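Local coordinates for Endoglucanase(Endo-1,4-beta-glucanase)protein (Pseudomonas stutzeri, PDB 6R2J) that probably hydrolyses beta-1,4-glucosidic bonds of cellulose-like glucans as a family 5 endoglucanase, and holds cellobiose in this crystal, at residues D85-Q89 and N90-V94; F74-I77 and R78-K81; G230-R233 and A234-F237. All blocks are in the same frame, centred on the assembly; numbering follows the deposited sequence. Where two conformers were deposited one is given.

Contact 1 (D85-Q89 and N90-V94)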
ATOM      1  N   ASP A  85       4.408  13.141  10.408  1.00  9.51           N
ATOM      2  CA  ASP A  85       3.970  14.281  11.215  1.00 11.26           C
ATOM      3  C   ASP A  85       2.785  14.982  10.575  1.00 10.84           C
ATOM      4  O   ASP A  85       1.814  15.346  11.250  1.00 10.07           O
ATOM      5  CB  ASP A  85       5.102  15.293  11.353  1.00 12.99           C
ATOM      6  CG  ASP A  85       6.171  14.862  12.327  1.00 16.05           C
ATOM      7  OD1 ASP A  85       5.863  14.053  13.246  1.00 16.46           O
ATOM      8  OD2 ASP A  85       7.323  15.348  12.149  1.00 18.59           O
ATOM      9  N   LEU A  86       2.882  15.251   9.269  1.00 13.38           N
ATOM     10  CA  LEU A  86       1.838  16.000   8.576  1.00 14.00           C
ATOM     11  C   LEU A  86       0.566  15.175   8.469  1.00 12.97           C
ATOM     12  O   LEU A  86      -0.540  15.704   8.639  1.00 13.46           O
ATOM     13  CB  LEU A  86       2.346  16.448   7.195  1.00 14.55           C
ATOM     14  CG  LEU A  86       3.501  17.467   7.213  1.00 13.40           C
ATOM     15  CD1 LEU A  86       4.014  17.646   5.822  1.00 13.70           C
ATOM     16  CD2 LEU A  86       3.063  18.789   7.799  1.00 14.38           C
ATOM     17  N   ALA A  87       0.705  13.864   8.230  1.00 11.71           N
ATOM     18  CA  ALA A  87      -0.461  12.981   8.259  1.00 10.88           C
ATOM     19  C   ALA A  87      -1.172  13.074   9.600  1.00 10.87           C
ATOM     20  O   ALA A  87      -2.387  13.313   9.658  1.00 11.60           O
ATOM     21  CB  ALA A  87      -0.057  11.532   7.929  1.00 10.22           C
ATOM     22  N   ALA A  88      -0.423  12.930  10.698  1.00 11.19           N
ATOM     23  CA  ALA A  88      -1.042  12.825  12.021  1.00 13.04           C
ATOM     24  C   ALA A  88      -1.689  14.142  12.452  1.00 14.44           C
ATOM     25  O   ALA A  88      -2.741  14.149  13.119  1.00 15.70           O
ATOM     26  CB  ALA A  88       0.005  12.406  13.059  1.00 14.39           C
ATOM     27  N   GLN A  89      -1.058  15.267  12.108  1.00 11.99           N
ATOM     28  CA  GLN A  89      -1.672  16.548  12.413  1.00 12.21           C
ATOM     29  C   GLN A  89      -3.030  16.679  11.745  1.00 12.56           C
ATOM     30  O   GLN A  89      -3.906  17.394  12.259  1.00 15.00           O
ATOM     31  CB  GLN A  89      -0.785  17.693  11.942  1.00 12.53           C
ATOM     32  CG  GLN A  89       0.470  17.907  12.745  1.00 14.01           C
ATOM     33  CD  GLN A  89       1.375  18.971  12.141  1.00 15.12           C
ATOM     34  OE1 GLN A  89       2.551  18.863  12.293  1.00 17.41           O
ATOM     35  NE2 GLN A  89       0.834  19.974  11.452  1.00 16.55           N
ATOM     36  N   ASN A  90      -3.212  16.035  10.592  1.00 11.15           N
ATOM     37  CA  ASN A  90      -4.455  16.076   9.850  1.00 11.38           C
ATOM     38  C   ASN A  90      -5.332  14.874  10.124  1.00 12.06           C
ATOM     39  O   ASN A  90      -6.173  14.532   9.287  1.00 13.19           O
ATOM     40  CB  ASN A  90      -4.172  16.176   8.362  1.00 12.55           C
ATOM     41  CG  ASN A  90      -3.781  17.577   7.945  1.00 14.98           C
ATOM     42  OD1 ASN A  90      -4.637  18.497   7.838  1.00 14.94           O
ATOM     43  ND2 ASN A  90      -2.472  17.765   7.701  1.00 15.50           N
ATOM     44  N   GLY A  91      -5.158  14.228  11.276  1.00 13.20           N
ATOM     45  CA  GLY A  91      -6.020  13.122  11.654  1.00 11.70           C
ATOM     46  C   GLY A  91      -5.911  11.893  10.798  1.00 10.45           C
ATOM     47  O   GLY A  91      -6.850  11.093  10.785  1.00 10.45           O
ATOM     48  N   GLN A  92      -4.777  11.703  10.116  1.00 10.10           N
ATOM     49  CA  GLN A  92      -4.527  10.558   9.245  1.00 10.15           C
ATOM     50  C   GLN A  92      -3.467   9.620   9.840  1.00 10.41           C
ATOM     51  O   GLN A  92      -2.634  10.008  10.665  1.00 11.94           O
ATOM     52  CB  GLN A  92      -4.069  11.017   7.843  1.00 10.37           C
ATOM     53  CG  GLN A  92      -5.129  11.734   7.037  1.00 12.03           C
ATOM     54  CD  GLN A  92      -4.591  12.742   6.039  1.00 11.70           C
ATOM     55  OE1 GLN A  92      -3.483  13.268   6.158  1.00 11.14           O
ATOM     56  NE2 GLN A  92      -5.393  13.021   5.045  1.00 12.08           N
ATOM     57  N   LYS A  93      -3.482   8.369   9.376  1.00  9.67           N
ATOM     58  CA  LYS A  93      -2.465   7.389   9.742  0.79 10.00           C
ATOM     59  C   LYS A  93      -1.919   6.755   8.467  1.00  9.27           C
ATOM     60  O   LYS A  93      -2.637   6.568   7.480  1.00  9.17           O
ATOM     61  CB  LYS A  93      -2.997   6.360  10.737  0.79 12.71           C
ATOM     62  CG  LYS A  93      -3.500   7.009  12.044  0.79 13.64           C
ATOM     63  CD  LYS A  93      -3.879   5.969  13.098  0.79 16.20           C
ATOM     64  CE  LYS A  93      -4.469   6.636  14.336  0.79 16.80           C
ATOM     65  NZ  LYS A  93      -5.017   5.686  15.360  0.79 16.57           N
ATOM     66  N   VAL A  94      -0.630   6.453   8.490  1.00  9.40           N
ATOM     67  CA  VAL A  94       0.122   6.154   7.280  1.00  8.27           C
ATOM     68  C   VAL A  94       0.649   4.729   7.314  1.00  6.72           C
ATOM     69  O   VAL A  94       1.150   4.257   8.338  1.00  7.11           O
ATOM     70  CB  VAL A  94       1.284   7.160   7.109  1.00  9.70           C
ATOM     71  CG1 VAL A  94       2.155   6.807   5.918  1.00 10.13           C
ATOM     72  CG2 VAL A  94       0.723   8.592   7.029  1.00 11.76           C
TER

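Contact 2 (F74-I77 and R78-K81)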
ATOM      1  N   PHE A  74      20.018   9.996   7.097  1.00 10.89           N
ATOM      2  CA  PHE A  74      19.355  10.905   8.037  1.00 10.95           C
ATOM      3  C   PHE A  74      18.295  11.761   7.353  1.00 11.05           C
ATOM      4  O   PHE A  74      17.178  11.897   7.853  1.00 12.16           O
ATOM      5  CB  PHE A  74      20.452  11.777   8.652  1.00 11.92           C
ATOM      6  CG  PHE A  74      19.984  12.723   9.713  1.00 16.63           C
ATOM      7  CD1 PHE A  74      19.806  12.295  11.028  1.00 18.94           C
ATOM      8  CD2 PHE A  74      19.725  14.058   9.403  1.00 18.88           C
ATOM      9  CE1 PHE A  74      19.377  13.172  12.007  1.00 20.28           C
ATOM     10  CE2 PHE A  74      19.278  14.936  10.372  1.00 20.06           C
ATOM     11  CZ  PHE A  74      19.130  14.499  11.682  1.00 20.99           C
ATOM     12  N   ASP A  75      18.616  12.348   6.206  1.00 12.90           N
ATOM     13  CA  ASP A  75      17.643  13.229   5.561  1.00 12.67           C
ATOM     14  C   ASP A  75      16.416  12.457   5.069  1.00  9.56           C
ATOM     15  O   ASP A  75      15.320  13.003   5.039  1.00 11.14           O
ATOM     16  CB  ASP A  75      18.275  13.967   4.379  1.00 14.66           C
ATOM     17  CG  ASP A  75      19.222  15.085   4.792  1.00 18.37           C
ATOM     18  OD1 ASP A  75      19.021  15.686   5.869  1.00 19.81           O
ATOM     19  OD2 ASP A  75      20.175  15.374   4.022  1.00 19.82           O
ATOM     20  N   GLN A  76      16.593  11.221   4.588  1.00  8.61           N
ATOM     21  CA  GLN A  76      15.452  10.448   4.111  1.00  7.61           C
ATOM     22  C   GLN A  76      14.555  10.077   5.278  1.00  8.14           C
ATOM     23  O   GLN A  76      13.325  10.207   5.196  1.00  7.42           O
ATOM     24  CB  GLN A  76      15.949   9.225   3.331  1.00  8.37           C
ATOM     25  CG  GLN A  76      14.854   8.470   2.556  1.00 10.05           C
ATOM     26  CD  GLN A  76      14.457   9.087   1.201  1.00  9.70           C
ATOM     27  OE1 GLN A  76      13.415   8.729   0.646  1.00  9.13           O
ATOM     28  NE2 GLN A  76      15.278  10.017   0.677  1.00  9.45           N
ATOM     29  N   ILE A  77      15.160   9.689   6.397  1.00  9.71           N
ATOM     30  CA  ILE A  77      14.376   9.431   7.605  1.00 12.09           C
ATOM     31  C   ILE A  77      13.605  10.687   8.022  1.00 11.50           C
ATOM     32  O   ILE A  77      12.413  10.628   8.349  1.00 11.57           O
ATOM     33  CB  ILE A  77      15.272   8.904   8.747  1.00 11.82           C
ATOM     34  CG1 ILE A  77      16.023   7.625   8.366  1.00 12.28           C
ATOM     35  CG2 ILE A  77      14.450   8.648  10.023  1.00 12.42           C
ATOM     36  CD1 ILE A  77      15.135   6.429   8.144  1.00 12.80           C
ATOM     37  N   ARG A  78      14.292  11.835   8.060  1.00 12.63           N
ATOM     38  CA  ARG A  78      13.663  13.122   8.360  1.00 14.13           C
ATOM     39  C   ARG A  78      12.500  13.388   7.407  1.00 12.74           C
ATOM     40  O   ARG A  78      11.438  13.865   7.820  1.00 13.38           O
ATOM     41  CB  ARG A  78      14.768  14.203   8.319  1.00 18.04           C
ATOM     42  CG  ARG A  78      14.365  15.667   8.607  1.00 23.21           C
ATOM     43  CD  ARG A  78      15.430  16.731   8.095  1.00 26.81           C
ATOM     44  NE  ARG A  78      15.941  16.427   6.744  1.00 29.25           N
ATOM     45  CZ  ARG A  78      15.237  16.526   5.612  1.00 29.86           C
ATOM     46  NH1 ARG A  78      13.978  16.970   5.631  1.00 29.77           N
ATOM     47  NH2 ARG A  78      15.810  16.201   4.453  1.00 30.76           N
ATOM     48  N   LEU A  79      12.650  13.016   6.137  1.00 11.95           N
ATOM     49  CA  LEU A  79      11.570  13.245   5.177  1.00 10.06           C
ATOM     50  C   LEU A  79      10.378  12.334   5.461  1.00  8.56           C
ATOM     51  O   LEU A  79       9.222  12.753   5.335  1.00  8.71           O
ATOM     52  CB  LEU A  79      12.102  13.001   3.768  1.00  9.38           C
ATOM     53  CG  LEU A  79      12.950  14.101   3.138  1.00 10.42           C
ATOM     54  CD1 LEU A  79      13.739  13.542   1.967  1.00 10.32           C
ATOM     55  CD2 LEU A  79      12.014  15.250   2.729  1.00 10.63           C
ATOM     56  N   LEU A  80      10.646  11.093   5.856  1.00  8.05           N
ATOM     57  CA  LEU A  80       9.563  10.194   6.240  1.00  7.11           C
ATOM     58  C   LEU A  80       8.910  10.638   7.548  1.00  7.06           C
ATOM     59  O   LEU A  80       7.687  10.547   7.701  1.00  8.97           O
ATOM     60  CB  LEU A  80      10.121   8.780   6.349  1.00  8.56           C
ATOM     61  CG  LEU A  80      10.456   8.054   5.049  1.00  8.88           C
ATOM     62  CD1 LEU A  80      11.256   6.767   5.294  1.00 10.60           C
ATOM     63  CD2 LEU A  80       9.184   7.755   4.345  1.00  8.77           C
ATOM     64  N   LYS A  81       9.700  11.128   8.500  1.00  8.06           N
ATOM     65  CA  LYS A  81       9.133  11.622   9.754  1.00 10.85           C
ATOM     66  C   LYS A  81       8.187  12.800   9.510  1.00  9.79           C
ATOM     67  O   LYS A  81       7.118  12.905  10.132  1.00 10.79           O
ATOM     68  CB  LYS A  81      10.266  12.042  10.677  1.00 13.26           C
ATOM     69  CG  LYS A  81       9.818  12.983  11.777  1.00 17.73           C
ATOM     70  CD  LYS A  81       8.950  12.239  12.820  1.00 21.09           C
ATOM     71  CE  LYS A  81       9.723  11.996  14.142  1.00 22.75           C
ATOM     72  NZ  LYS A  81       8.778  11.786  15.279  1.00 23.32           N
TER

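Contact 3 (G230-R233 and A234-F237)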
ATOM      1  N   GLY A 230     -13.819  -5.994 -10.970  1.00 11.47           N
ATOM      2  CA  GLY A 230     -13.185  -5.684  -9.713  1.00 11.90           C
ATOM      3  C   GLY A 230     -13.631  -6.638  -8.626  1.00 13.20           C
ATOM      4  O   GLY A 230     -12.819  -7.126  -7.845  1.00 14.30           O
ATOM      5  N   VAL A 231     -14.930  -6.929  -8.566  1.00 13.98           N
ATOM      6  CA  VAL A 231     -15.414  -7.875  -7.560  1.00 14.71           C
ATOM      7  C   VAL A 231     -14.890  -9.288  -7.834  1.00 15.36           C
ATOM      8  O   VAL A 231     -14.545 -10.042  -6.905  1.00 15.49           O
ATOM      9  CB  VAL A 231     -16.949  -7.848  -7.474  1.00 14.46           C
ATOM     10  CG1 VAL A 231     -17.383  -8.950  -6.500  1.00 16.47           C
ATOM     11  CG2 VAL A 231     -17.475  -6.482  -7.079  1.00 13.75           C
ATOM     12  N   GLU A 232     -14.836  -9.668  -9.108  1.00 14.61           N
ATOM     13  CA  GLU A 232     -14.349 -10.989  -9.470  1.00 16.03           C
ATOM     14  C   GLU A 232     -12.874 -11.153  -9.134  1.00 16.03           C
ATOM     15  O   GLU A 232     -12.461 -12.245  -8.745  1.00 17.34           O
ATOM     16  CB  GLU A 232     -14.598 -11.209 -10.952  1.00 18.80           C
ATOM     17  CG  GLU A 232     -16.072 -11.288 -11.318  1.00 22.45           C
ATOM     18  CD  GLU A 232     -16.327 -11.051 -12.812  1.00 27.30           C
ATOM     19  OE1 GLU A 232     -15.360 -11.113 -13.635  1.00 27.45           O
ATOM     20  OE2 GLU A 232     -17.525 -10.827 -13.171  1.00 29.74           O
ATOM     21  N   ARG A 233     -12.069 -10.095  -9.284  1.00 14.36           N
ATOM     22  CA  ARG A 233     -10.659 -10.155  -8.945  1.00 14.27           C
ATOM     23  C   ARG A 233     -10.422  -9.980  -7.452  1.00 14.04           C
ATOM     24  O   ARG A 233      -9.402 -10.439  -6.942  1.00 15.50           O
ATOM     25  CB  ARG A 233      -9.869  -9.151  -9.806  1.00 13.03           C
ATOM     26  CG  ARG A 233      -9.857  -9.561 -11.284  1.00 12.93           C
ATOM     27  CD  ARG A 233      -9.048  -8.655 -12.186  1.00 12.89           C
ATOM     28  NE  ARG A 233      -9.105  -9.137 -13.575  1.00 14.32           N
ATOM     29  CZ  ARG A 233      -8.586  -8.505 -14.625  1.00 15.44           C
ATOM     30  NH1 ARG A 233      -7.973  -7.352 -14.472  1.00 16.81           N
ATOM     31  NH2 ARG A 233      -8.671  -9.025 -15.832  1.00 16.08           N
ATOM     32  N   ALA A 234     -11.356  -9.386  -6.721  1.00 13.66           N
ATOM     33  CA  ALA A 234     -11.176  -9.309  -5.275  1.00 13.63           C
ATOM     34  C   ALA A 234     -11.548 -10.619  -4.594  1.00 12.57           C
ATOM     35  O   ALA A 234     -10.900 -11.028  -3.617  1.00 12.39           O
ATOM     36  CB  ALA A 234     -12.017  -8.166  -4.716  1.00 13.07           C
ATOM     37  N   ARG A 235     -12.587 -11.284  -5.098  1.00 14.12           N
ATOM     38  CA  ARG A 235     -13.209 -12.391  -4.362  1.00 16.30           C
ATOM     39  C   ARG A 235     -12.250 -13.538  -4.053  1.00 13.54           C
ATOM     40  O   ARG A 235     -12.298 -14.055  -2.925  1.00 11.38           O
ATOM     41  CB  ARG A 235     -14.441 -12.877  -5.144  1.00 20.54           C
ATOM     42  CG  ARG A 235     -15.173 -14.059  -4.557  1.00 24.78           C
ATOM     43  CD  ARG A 235     -16.264 -14.535  -5.518  1.00 29.98           C
ATOM     44  NE  ARG A 235     -17.065 -13.459  -6.116  1.00 34.07           N
ATOM     45  CZ  ARG A 235     -17.180 -13.231  -7.429  1.00 37.72           C
ATOM     46  NH1 ARG A 235     -16.525 -13.997  -8.314  1.00 38.15           N
ATOM     47  NH2 ARG A 235     -17.968 -12.237  -7.867  1.00 38.79           N
ATOM     48  N   PRO A 236     -11.401 -13.986  -4.972  1.00 13.33           N
ATOM     49  CA  PRO A 236     -10.446 -15.030  -4.615  1.00 13.55           C
ATOM     50  C   PRO A 236      -9.689 -14.705  -3.339  1.00 13.15           C
ATOM     51  O   PRO A 236      -9.502 -15.589  -2.487  1.00 12.59           O
ATOM     52  CB  PRO A 236      -9.537 -15.052  -5.847  1.00 15.65           C
ATOM     53  CG  PRO A 236     -10.417 -14.589  -6.974  1.00 15.40           C
ATOM     54  CD  PRO A 236     -11.210 -13.511  -6.357  1.00 14.23           C
ATOM     55  N   PHE A 237      -9.259 -13.437  -3.207  1.00 12.75           N
ATOM     56  CA  PHE A 237      -8.421 -12.959  -2.106  1.00 13.45           C
ATOM     57  C   PHE A 237      -9.211 -12.910  -0.804  1.00 13.83           C
ATOM     58  O   PHE A 237      -8.769 -13.451   0.219  1.00 12.73           O
ATOM     59  CB  PHE A 237      -7.873 -11.565  -2.506  1.00 13.14           C
ATOM     60  CG  PHE A 237      -7.053 -10.888  -1.445  1.00 12.34           C
ATOM     61  CD1 PHE A 237      -6.027 -11.558  -0.796  1.00 12.79           C
ATOM     62  CD2 PHE A 237      -7.314  -9.565  -1.097  1.00 11.78           C
ATOM     63  CE1 PHE A 237      -5.303 -10.926   0.204  1.00 14.46           C
ATOM     64  CE2 PHE A 237      -6.606  -8.938  -0.093  1.00 13.97           C
ATOM     65  CZ  PHE A 237      -5.598  -9.610   0.551  1.00 14.83           C
TER

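Contact 1 (D85-Q89 and N90-V94)
Ala87 O accepts the backbone N-H of Gln92 at 2.9 Å, with the donor standing well above the carbonyl plane. Inside that bond, Gly91 N closes on the next carbonyl, Ala88 O, at 3.0 Å, from still farther out of that carbonyl's plane. The carbonyl before Ala87, Leu86 O, is gripped by the side chain of Asn90: ND2 reaches it at 3.0 Å on a fairly straight bond (160°), and the oxygen lies close to the amide plane. Because CG sits beside the backbone N of Asn90 (chi1 -78°), the amide turns back to the last helical turn; the backbone N adds only weak bonds, to Leu86 O and Ala87 O. The bonds of Gln92 N and Gly91 N make a Schellman motif with Gly91 as the C-prime residue, its positive phi (66°) being one that glycine readily takes; the Asn90 amide adds to it. The motif ends helix 74-89 and turns the chain into strand 93-98, the helix-to-strand return of a TIM barrel. CB of Gln92 also rests on Ala87 O at 3.4 Å, and the CA-H of Ala88 points at Gln92 O, 3.5 Å from CA to O. Val94, already in the strand, turns its CB toward the helix and touches Ile55 and Phe57 of strand 54-59. Farther out, Phe44 of helix 41-49 lies against Leu86, Ala87 and Asn90, while Gln92 NE2 is tied to Ile52 O.

Contact 2 (F74-I77 and R78-K81)
Asp75 O is approached by three groups of the next turn. Leu79 N donates to it at 2.9 Å; CG of Leu79 leans on it at 3.2 Å; and the guanidinium of Arg78 turns a face to it. NH2 of Arg78 is 3.3 Å from Asp75 O but badly angled for a hydrogen bond, so this is an approach over the plane, offset toward its rim. The charged pairing is made instead by NE of Arg78, which meets Asp75 OD1 at 3.3 Å in a long but fairly straight salt bridge (163°). The oxygen lies nearly in the guanidinium plane, yet is met on its anti side and from outside the carboxylate plane, the two flat groups being 61° apart. Arg78 leaves the backbone almost fully extended and then bends at chi3 (44°), which folds the guanidinium back alongside Asp75. This i to i+3 pair lies on the exposed side of the first turns of helix 74-89, one of the helices that wrap the parallel strands of the TIM barrel. Along the axis, Phe74 O, Gln76 O and Ile77 O take regular i+4 bonds from Arg78 N, Leu80 N and Lys81 N, the last the shortest, with 2.8 Å from Lys81 N to Ile77 O. The buried side is mostly apolar: Ile77 and Leu80 pack on Phe130 of helix 116-130. The amide of buried Gln76, whose side chain lies across Leu79, is held by two tyrosines, OE1 by Tyr38 OH and NE2 by Tyr36 OH.

Contact 3 (G230-R233 and A234-F237)
Pro236 CD lies only 3.0 Å from Glu232 O, where an ordinary residue of the helix would offer an N-H. The ring nitrogen of Pro236 has none; its CD instead faces two successive carbonyls, with Arg233 O 3.6 Å from CD. Just before the proline the helical bonding is intact: Ala234 N reaches Gly230 O and Arg235 N reaches Val231 O, both at 2.9 Å. Beyond the proline, Phe237 N has only a weak bond to Ala234 O, and helix 229-244 is kinked here. This is a proline kink in one of the outer helices of the TIM barrel, preceding strand 248-252. Its packed side is that of Ala234, whose methyl lies 3.4 Å, from CB, to Gly230 O and touches Leu269 and Tyr272 of helix 260-276. On another face of the helix, Arg233 stretches out fully from CG to NE; NH1 bonds Asp210 O and Tyr208 O, and the group makes a cation-pi contact with Phe213. Tyr208 and Phe213 line the glycan pocket, so the Arg233 side chain, about 8 Å from a bound glucose unit, is a second-shell group that ties these residues to the helix. The side of Glu232 and Arg235, both partly exposed, is looser, although Arg235 still touches Tyr272. Arg235, bent at chi3 (-44°), lays its guanidinium over the turn before, NH2 3.6 Å from CG1 of Val231. Its side chain runs beside that of Glu232, but the opposite charges stay apart, Glu232 OE2 to Arg235 NH2 being 5.5 Å.

Contacts 1 and 2 sit on the same helix, 74-89, contact 2 at its start and contact 1 at its end, with centres 16 Å apart. Contact 3 belongs to another helix of the barrel on the opposite side of the chain's centre, about 30 Å from contact 1 and 37 Å from contact 2 between centres. Contact 2 is split between four buried and four exposed residues; contact 3 has four buried and none fully exposed; contact 1 buries Ala87, Gln92 and Val94. Contact 2 keeps regular helical bonding and adds a surface salt bridge; contact 1 breaks the helix off with a glycine; contact 3 carries its helix past a proline and alone reaches toward the sugar pocket.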